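Local coordinates for protein acyltransferase (Actinoplanes teichomyceticus, PDB 4Q38) that probably transfers long aliphatic acyl chains from acyl-CoA onto the amino sugar of teicoplanin-type glycopeptide antibiotics, at residues A[23-28]-A[83-88]; A[35-40]-A[107-112]. All blocks are in the same frame, centred on the assembly; numbering follows the deposited sequence.

Interaction 1. Residues A[23-28]-A[83-88]; sequences IALGLE and DPALWW
Ala-85 presents its methyl group to two residues at the end of helix 18-25, a small worked example of how short side chains let helices come close. Ala-85 CB lies 3.9 Å from Ala-24 CB, methyl against methyl, and the same carbon is met by Leu-25 CD2, also at 3.9 Å. The leucine branch then continues past the alanine onto the next residue: Leu-25 CD2 sits 3.8 Å from Leu-86 N and 4.2 Å from Leu-86 CB, while its other methyl, CD1, comes within 4.1 Å of Ala-85 O. With chi1 at -61°, Leu-25 turns CG away from its own carbonyl carbon, and the isopropyl end reaches across to the first turn of helix 84-98. With so little bulk in the middle, Ala-24 CA and Ala-85 CA are only 6.7 Å apart.

A second shell of bonds shapes the two helix ends. Helix 18-25 stops in a Schellman motif: Gly-26, with positive phi, is the C-prime residue, its N bonding to Ile-23 O, and Leu-27 N returns to Arg-22 O. Helix 84-98 opens at Asp-83, whose carboxylate does not cap it but accepts a hydrogen bond from Asp-79 N. Leu-86 is backed by Pro-78 of the preceding loop.

The contact is van der Waals packing of methyl groups on one another and on the backbone of the first turn of helix 84-98, with no hydrogen bond joining the two segments. Its fit therefore depends on shape rather than on bond direction, joining a short N-terminal helix to the start of a much longer one.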
ATOM      1  N   ILE A  23      21.850   9.904 -12.591  1.00 36.32           N
ATOM      2  CA  ILE A  23      21.942  11.221 -13.226  1.00 36.91           C
ATOM      3  C   ILE A  23      20.919  11.359 -14.361  1.00 33.84           C
ATOM      4  O   ILE A  23      20.218  12.367 -14.444  1.00 35.66           O
ATOM      5  CB  ILE A  23      23.395  11.521 -13.683  1.00 36.50           C
ATOM      6  CG1 ILE A  23      24.297  11.724 -12.454  1.00 38.53           C
ATOM      7  CG2 ILE A  23      23.447  12.750 -14.582  1.00 37.14           C
ATOM      8  CD1 ILE A  23      25.785  11.562 -12.717  1.00 41.09           C
ATOM      9  N   ALA A  24      20.817  10.334 -15.200  1.00 34.42           N
ATOM     10  CA  ALA A  24      19.835  10.312 -16.298  1.00 34.22           C
ATOM     11  C   ALA A  24      18.407  10.498 -15.803  1.00 33.91           C
ATOM     12  O   ALA A  24      17.636  11.257 -16.393  1.00 33.22           O
ATOM     13  CB  ALA A  24      19.945   9.015 -17.091  1.00 33.99           C
ATOM     14  N   LEU A  25      18.054   9.806 -14.718  1.00 32.88           N
ATOM     15  CA  LEU A  25      16.678   9.829 -14.225  1.00 31.57           C
ATOM     16  C   LEU A  25      16.392  11.029 -13.331  1.00 31.67           C
ATOM     17  O   LEU A  25      15.230  11.317 -13.019  1.00 31.72           O
ATOM     18  CB  LEU A  25      16.321   8.509 -13.523  1.00 30.16           C
ATOM     19  CG  LEU A  25      16.397   7.231 -14.364  1.00 29.68           C
ATOM     20  CD1 LEU A  25      16.119   6.003 -13.514  1.00 31.13           C
ATOM     21  CD2 LEU A  25      15.467   7.253 -15.574  1.00 30.97           C
ATOM     22  N   GLY A  26      17.447  11.736 -12.935  1.00 32.49           N
ATOM     23  CA  GLY A  26      17.306  12.931 -12.104  1.00 34.11           C
ATOM     24  C   GLY A  26      17.134  12.600 -10.635  1.00 35.82           C
ATOM     25  O   GLY A  26      16.606  13.406  -9.872  1.00 35.60           O
ATOM     26  N   LEU A  27      17.590  11.410 -10.246  1.00 37.83           N
ATOM     27  CA  LEU A  27      17.463  10.920  -8.871  1.00 39.27           C
ATOM     28  C   LEU A  27      18.482  11.579  -7.933  1.00 41.50           C
ATOM     29  O   LEU A  27      19.623  11.831  -8.329  1.00 42.17           O
ATOM     30  CB  LEU A  27      17.586   9.388  -8.841  1.00 36.81           C
ATOM     31  CG  LEU A  27      16.364   8.632  -9.390  1.00 36.35           C
ATOM     32  CD1 LEU A  27      16.706   7.187  -9.728  1.00 34.29           C
ATOM     33  CD2 LEU A  27      15.173   8.711  -8.437  1.00 36.33           C
ATOM     34  N   GLU A  28      18.057  11.868  -6.702  1.00 44.05           N
ATOM     35  CA  GLU A  28      18.913  12.536  -5.714  1.00 47.49           C
ATOM     36  C   GLU A  28      20.123  11.702  -5.296  1.00 45.59           C
ATOM     37  O   GLU A  28      20.123  10.475  -5.434  1.00 42.48           O
ATOM     38  CB  GLU A  28      18.109  12.963  -4.482  1.00 53.20           C
ATOM     39  CG  GLU A  28      17.849  14.464  -4.392  1.00 58.25           C
ATOM     40  CD  GLU A  28      16.427  14.870  -4.740  1.00 61.27           C
ATOM     41  OE1 GLU A  28      15.634  14.007  -5.170  1.00 63.42           O
ATOM     42  OE2 GLU A  28      16.098  16.065  -4.573  1.00 64.58           O
ATOM     43  N   ASP A  83      14.541   3.800 -23.551  1.00 36.59           N
ATOM     44  CA  ASP A  83      14.508   4.123 -22.119  1.00 34.80           C
ATOM     45  C   ASP A  83      15.496   3.251 -21.337  1.00 35.12           C
ATOM     46  O   ASP A  83      15.078   2.526 -20.428  1.00 34.45           O
ATOM     47  CB  ASP A  83      13.093   3.896 -21.568  1.00 32.18           C
ATOM     48  CG  ASP A  83      12.031   4.635 -22.361  1.00 32.04           C
ATOM     49  OD1 ASP A  83      11.961   5.874 -22.237  1.00 31.54           O
ATOM     50  OD2 ASP A  83      11.268   3.976 -23.096  1.00 32.47           O
ATOM     51  N   PRO A  84      16.805   3.311 -21.684  1.00 35.62           N
ATOM     52  CA  PRO A  84      17.749   2.364 -21.076  1.00 35.57           C
ATOM     53  C   PRO A  84      17.937   2.502 -19.568  1.00 36.18           C
ATOM     54  O   PRO A  84      18.057   1.485 -18.881  1.00 36.00           O
ATOM     55  CB  PRO A  84      19.070   2.648 -21.812  1.00 36.41           C
ATOM     56  CG  PRO A  84      18.934   4.046 -22.318  1.00 34.35           C
ATOM     57  CD  PRO A  84      17.479   4.207 -22.647  1.00 34.78           C
ATOM     58  N   ALA A  85      17.979   3.734 -19.067  1.00 34.38           N
ATOM     59  CA  ALA A  85      18.183   3.972 -17.637  1.00 34.66           C
ATOM     60  C   ALA A  85      16.956   3.501 -16.867  1.00 34.25           C
ATOM     61  O   ALA A  85      17.078   2.806 -15.858  1.00 32.86           O
ATOM     62  CB  ALA A  85      18.451   5.444 -17.363  1.00 34.07           C
ATOM     63  N   LEU A  86      15.776   3.862 -17.367  1.00 32.95           N
ATOM     64  CA  LEU A  86      14.527   3.437 -16.755  1.00 34.69           C
ATOM     65  C   LEU A  86      14.396   1.911 -16.770  1.00 34.27           C
ATOM     66  O   LEU A  86      13.982   1.307 -15.773  1.00 33.91           O
ATOM     67  CB  LEU A  86      13.339   4.105 -17.450  1.00 35.30           C
ATOM     68  CG  LEU A  86      12.022   4.068 -16.667  1.00 36.13           C
ATOM     69  CD1 LEU A  86      11.221   5.333 -16.918  1.00 36.84           C
ATOM     70  CD2 LEU A  86      11.215   2.831 -17.019  1.00 35.00           C
ATOM     71  N   TRP A  87      14.765   1.288 -17.890  1.00 33.15           N
ATOM     72  CA  TRP A  87      14.685  -0.164 -18.021  1.00 33.26           C
ATOM     73  C   TRP A  87      15.625  -0.872 -17.083  1.00 33.67           C
ATOM     74  O   TRP A  87      15.244  -1.868 -16.457  1.00 33.29           O
ATOM     75  CB  TRP A  87      14.913  -0.628 -19.462  1.00 33.64           C
ATOM     76  CG  TRP A  87      14.303  -1.989 -19.699  1.00 32.35           C
ATOM     77  CD1 TRP A  87      14.924  -3.228 -19.580  1.00 32.84           C
ATOM     78  CD2 TRP A  87      12.909  -2.292 -20.053  1.00 33.65           C
ATOM     79  NE1 TRP A  87      14.042  -4.248 -19.846  1.00 33.95           N
ATOM     80  CE2 TRP A  87      12.814  -3.758 -20.131  1.00 34.12           C
ATOM     81  CE3 TRP A  87      11.770  -1.526 -20.309  1.00 34.07           C
ATOM     82  CZ2 TRP A  87      11.626  -4.404 -20.466  1.00 34.56           C
ATOM     83  CZ3 TRP A  87      10.577  -2.192 -20.649  1.00 34.11           C
ATOM     84  CH2 TRP A  87      10.511  -3.596 -20.722  1.00 34.40           C
ATOM     85  N   TRP A  88      16.851  -0.361 -16.974  1.00 33.58           N
ATOM     86  CA  TRP A  88      17.850  -0.883 -16.035  1.00 34.75           C
ATOM     87  C   TRP A  88      17.270  -0.961 -14.644  1.00 34.41           C
ATOM     88  O   TRP A  88      17.386  -1.986 -13.960  1.00 32.42           O
ATOM     89  CB  TRP A  88      19.074   0.027 -16.041  1.00 35.57           C
ATOM     90  CG  TRP A  88      20.236  -0.412 -15.171  1.00 36.70           C
ATOM     91  CD1 TRP A  88      21.350  -1.157 -15.561  1.00 37.62           C
ATOM     92  CD2 TRP A  88      20.464  -0.104 -13.747  1.00 36.90           C
ATOM     93  NE1 TRP A  88      22.209  -1.337 -14.512  1.00 37.56           N
ATOM     94  CE2 TRP A  88      21.744  -0.735 -13.393  1.00 36.80           C
ATOM     95  CE3 TRP A  88      19.760   0.599 -12.763  1.00 36.16           C
ATOM     96  CZ2 TRP A  88      22.275  -0.658 -12.108  1.00 37.19           C
ATOM     97  CZ3 TRP A  88      20.304   0.667 -11.471  1.00 36.49           C
ATOM     98  CH2 TRP A  88      21.534   0.057 -11.153  1.00 37.36           C
TER

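Interaction 2. Residues A[35-40]-A[107-112]; sequences LTELDE and KPRGGP. With SO4 (sulfate ion), chain B.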
ATOM      1  N   LEU A  35      20.919   2.311  -5.457  1.00 36.96           N
ATOM      2  CA  LEU A  35      21.272   2.001  -6.840  1.00 37.21           C
ATOM      3  C   LEU A  35      22.508   1.109  -6.942  1.00 38.37           C
ATOM      4  O   LEU A  35      22.580   0.235  -7.812  1.00 40.44           O
ATOM      5  CB  LEU A  35      21.436   3.293  -7.638  1.00 36.50           C
ATOM      6  CG  LEU A  35      20.129   4.075  -7.808  1.00 35.93           C
ATOM      7  CD1 LEU A  35      20.397   5.469  -8.351  1.00 37.78           C
ATOM      8  CD2 LEU A  35      19.163   3.328  -8.710  1.00 37.26           C
ATOM      9  N   THR A  36      23.462   1.312  -6.035  1.00 39.56           N
ATOM     10  CA  THR A  36      24.614   0.412  -5.920  1.00 40.94           C
ATOM     11  C   THR A  36      24.142  -0.986  -5.538  1.00 39.21           C
ATOM     12  O   THR A  36      24.567  -1.982  -6.132  1.00 39.95           O
ATOM     13  CB  THR A  36      25.629   0.936  -4.882  1.00 41.82           C
ATOM     14  OG1 THR A  36      26.097   2.219  -5.303  1.00 43.17           O
ATOM     15  CG2 THR A  36      26.824  -0.007  -4.733  1.00 41.01           C
ATOM     16  N   GLU A  37      23.243  -1.053  -4.561  1.00 40.48           N
ATOM     17  CA  GLU A  37      22.688  -2.336  -4.143  1.00 40.20           C
ATOM     18  C   GLU A  37      22.005  -3.034  -5.318  1.00 38.39           C
ATOM     19  O   GLU A  37      22.185  -4.234  -5.516  1.00 37.58           O
ATOM     20  CB  GLU A  37      21.724  -2.169  -2.965  1.00 41.77           C
ATOM     21  CG  GLU A  37      21.279  -3.493  -2.352  1.00 43.87           C
ATOM     22  CD  GLU A  37      20.248  -3.336  -1.250  1.00 44.90           C
ATOM     23  OE1 GLU A  37      20.016  -2.200  -0.781  1.00 46.59           O
ATOM     24  OE2 GLU A  37      19.671  -4.366  -0.845  1.00 46.55           O
ATOM     25  N   LEU A  38      21.238  -2.278  -6.106  1.00 37.52           N
ATOM     26  CA  LEU A  38      20.569  -2.848  -7.276  1.00 36.59           C
ATOM     27  C   LEU A  38      21.572  -3.264  -8.357  1.00 36.89           C
ATOM     28  O   LEU A  38      21.357  -4.245  -9.067  1.00 36.21           O
ATOM     29  CB  LEU A  38      19.536  -1.876  -7.856  1.00 36.98           C
ATOM     30  CG  LEU A  38      18.299  -1.516  -7.014  1.00 37.46           C
ATOM     31  CD1 LEU A  38      17.252  -0.819  -7.868  1.00 36.41           C
ATOM     32  CD2 LEU A  38      17.694  -2.746  -6.360  1.00 36.24           C
ATOM     33  N   ASP A  39      22.663  -2.513  -8.484  1.00 38.41           N
ATOM     34  CA  ASP A  39      23.719  -2.895  -9.429  1.00 39.79           C
ATOM     35  C   ASP A  39      24.328  -4.243  -9.040  1.00 39.61           C
ATOM     36  O   ASP A  39      24.460  -5.135  -9.881  1.00 40.96           O
ATOM     37  CB  ASP A  39      24.791  -1.807  -9.527  1.00 38.46           C
ATOM     38  CG  ASP A  39      25.806  -2.078 -10.631  1.00 41.11           C
ATOM     39  OD1 ASP A  39      25.415  -2.529 -11.725  1.00 40.96           O
ATOM     40  OD2 ASP A  39      27.006  -1.840 -10.399  1.00 44.23           O
ATOM     41  N   GLU A  40      24.662  -4.405  -7.759  1.00 42.56           N
ATOM     42  CA  GLU A  40      25.218  -5.674  -7.274  1.00 44.33           C
ATOM     43  C   GLU A  40      24.238  -6.844  -7.374  1.00 44.38           C
ATOM     44  O   GLU A  40      24.638  -7.970  -7.677  1.00 43.13           O
ATOM     45  CB  GLU A  40      25.763  -5.523  -5.858  1.00 47.97           C
ATOM     46  CG  GLU A  40      27.227  -5.113  -5.846  1.00 53.95           C
ATOM     47  CD  GLU A  40      27.558  -4.108  -4.763  1.00 57.94           C
ATOM     48  OE1 GLU A  40      26.947  -4.175  -3.672  1.00 59.21           O
ATOM     49  OE2 GLU A  40      28.435  -3.247  -5.008  1.00 59.48           O
ATOM     50  N   LYS A 107      12.359  -5.535   4.973  1.00 31.57           N
ATOM     51  CA  LYS A 107      11.766  -4.187   4.923  1.00 33.14           C
ATOM     52  C   LYS A 107      11.106  -3.937   3.559  1.00 31.13           C
ATOM     53  O   LYS A 107      11.551  -4.486   2.546  1.00 29.80           O
ATOM     54  CB  LYS A 107      12.826  -3.111   5.191  1.00 36.65           C
ATOM     55  CG  LYS A 107      13.348  -3.067   6.619  1.00 41.52           C
ATOM     56  CD  LYS A 107      14.569  -2.164   6.721  1.00 45.70           C
ATOM     57  CE  LYS A 107      15.385  -2.483   7.968  1.00 48.93           C
ATOM     58  NZ  LYS A 107      16.642  -1.687   8.009  1.00 52.73           N
ATOM     59  N   PRO A 108      10.045  -3.112   3.533  1.00 30.37           N
ATOM     60  CA  PRO A 108       9.282  -2.852   2.300  1.00 29.13           C
ATOM     61  C   PRO A 108       9.939  -1.822   1.361  1.00 29.75           C
ATOM     62  O   PRO A 108       9.435  -0.706   1.211  1.00 31.52           O
ATOM     63  CB  PRO A 108       7.953  -2.307   2.831  1.00 28.47           C
ATOM     64  CG  PRO A 108       8.293  -1.669   4.144  1.00 29.27           C
ATOM     65  CD  PRO A 108       9.404  -2.505   4.722  1.00 29.36           C
ATOM     66  N   ARG A 109      11.028  -2.197   0.706  1.00 29.20           N
ATOM     67  CA  ARG A 109      11.758  -1.231  -0.122  1.00 30.30           C
ATOM     68  C   ARG A 109      11.348  -1.333  -1.595  1.00 28.51           C
ATOM     69  O   ARG A 109      11.754  -2.248  -2.303  1.00 30.65           O
ATOM     70  CB  ARG A 109      13.271  -1.378   0.094  1.00 31.58           C
ATOM     71  CG  ARG A 109      13.691  -1.092   1.538  1.00 35.03           C
ATOM     72  CD  ARG A 109      15.202  -0.971   1.689  1.00 36.34           C
ATOM     73  NE  ARG A 109      15.869  -2.253   1.481  1.00 39.21           N
ATOM     74  CZ  ARG A 109      17.112  -2.398   1.020  1.00 40.77           C
ATOM     75  NH1 ARG A 109      17.853  -1.333   0.714  1.00 40.03           N
ATOM     76  NH2 ARG A 109      17.615  -3.615   0.868  1.00 40.32           N
ATOM     77  N   GLY A 110      10.507  -0.405  -2.039  1.00 29.04           N
ATOM     78  CA  GLY A 110      10.022  -0.414  -3.428  1.00 28.87           C
ATOM     79  C   GLY A 110      10.869   0.436  -4.359  1.00 30.31           C
ATOM     80  O   GLY A 110      10.678   0.417  -5.581  1.00 29.12           O
ATOM     81  N   GLY A 111      11.804   1.187  -3.781  1.00 29.33           N
ATOM     82  CA  GLY A 111      12.623   2.122  -4.550  1.00 29.72           C
ATOM     83  C   GLY A 111      12.019   3.515  -4.547  1.00 29.85           C
ATOM     84  O   GLY A 111      10.858   3.689  -4.172  1.00 29.91           O
ATOM     85  N   PRO A 112      12.803   4.526  -4.969  1.00 29.68           N
ATOM     86  CA  PRO A 112      12.325   5.906  -4.954  1.00 29.78           C
ATOM     87  C   PRO A 112      11.316   6.195  -6.070  1.00 28.92           C
ATOM     88  O   PRO A 112      11.281   5.475  -7.073  1.00 29.93           O
ATOM     89  CB  PRO A 112      13.603   6.713  -5.199  1.00 30.50           C
ATOM     90  CG  PRO A 112      14.442   5.801  -6.030  1.00 30.16           C
ATOM     91  CD  PRO A 112      14.189   4.431  -5.456  1.00 29.86           C
TER
HETATM   92  S   SO4 B 401      16.028  -5.667   4.595  1.00 68.91           S
HETATM   93  O1  SO4 B 401      14.970  -5.588   5.621  1.00 68.41           O
HETATM   94  O2  SO4 B 401      17.345  -5.858   5.243  1.00 69.43           O
HETATM   95  O3  SO4 B 401      16.070  -4.407   3.816  1.00 70.82           O
HETATM   96  O4  SO4 B 401      15.725  -6.820   3.719  1.00 69.39           O
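Glu-37 and Arg-109 reach toward each other from opposite directions and meet as a two-pronged, end-on salt bridge, an instructive case of matched flat groups. Arg-109 NH1 donates to Glu-37 OE1 at 2.8 Å, and Arg-109 NH2 donates to Glu-37 OE2, likewise at 2.8 Å. Both carboxylate oxygens use their syn lone pairs, and both bonds are moderately bent. The carboxylate and guanidinium planes are 27° apart, nearly coplanar: OE1 stays in the plane at the guanidinium edge, whereas OE2 is tilted from it. Such a double grip limits rotation of either end group.

Torsions deliver the partners. Glu-37 runs out fully extended from its helix, CG anti to the backbone N (chi1 -171°), while Arg-109 bends at chi3 (-69°) before its NH1/NH2 edge meets the acid. Glu-37 OE2 is shared, taking a second salt bridge from Arg-99 NH2, so the acid probably offsets the closeness of the two arginine heads.

A sulfate, probably from the crystallisation liquor, lies obliquely to the guanidinium, with O3 3.2 Å from Arg-109 NE. Its O1 accepts a nearly straight bond of 2.7 Å from Lys-107 N and also rests against the aliphatic part of that lysine. Between Lys-107 and Arg-109, Pro-108 is the centre of an inverse gamma turn, with Arg-109 N bonded to Lys-107 O.

The bridge thus ties helix 32-41, at the protein surface, to the loop between helices 84-98 and 119-123. Trp-34 of the same helix packs on Arg-109, and Pro-108 leans on Thr-181 and Tyr-182 of helix 177-184.

Interactions 1 and 2 lie on the same side of the chain's centre, their own centres 14 Å apart, both within the helical part of the protein and away from the known coenzyme A and sugar sites. Their segments alternate along the chain: 23-28, 35-40, 83-88, then 107-112. The consecutive helices 18-25 and 32-41 are thus joined, respectively, to the start of helix 84-98 and to the loop that follows that helix. The contacts also touch directly, since Trp-88 packs against Leu-35 and Asp-39, and Leu-27 against Pro-112. One apolar and one ionic contact thereby join the first two helices of the chain to helix 84-98 and the loop beyond it.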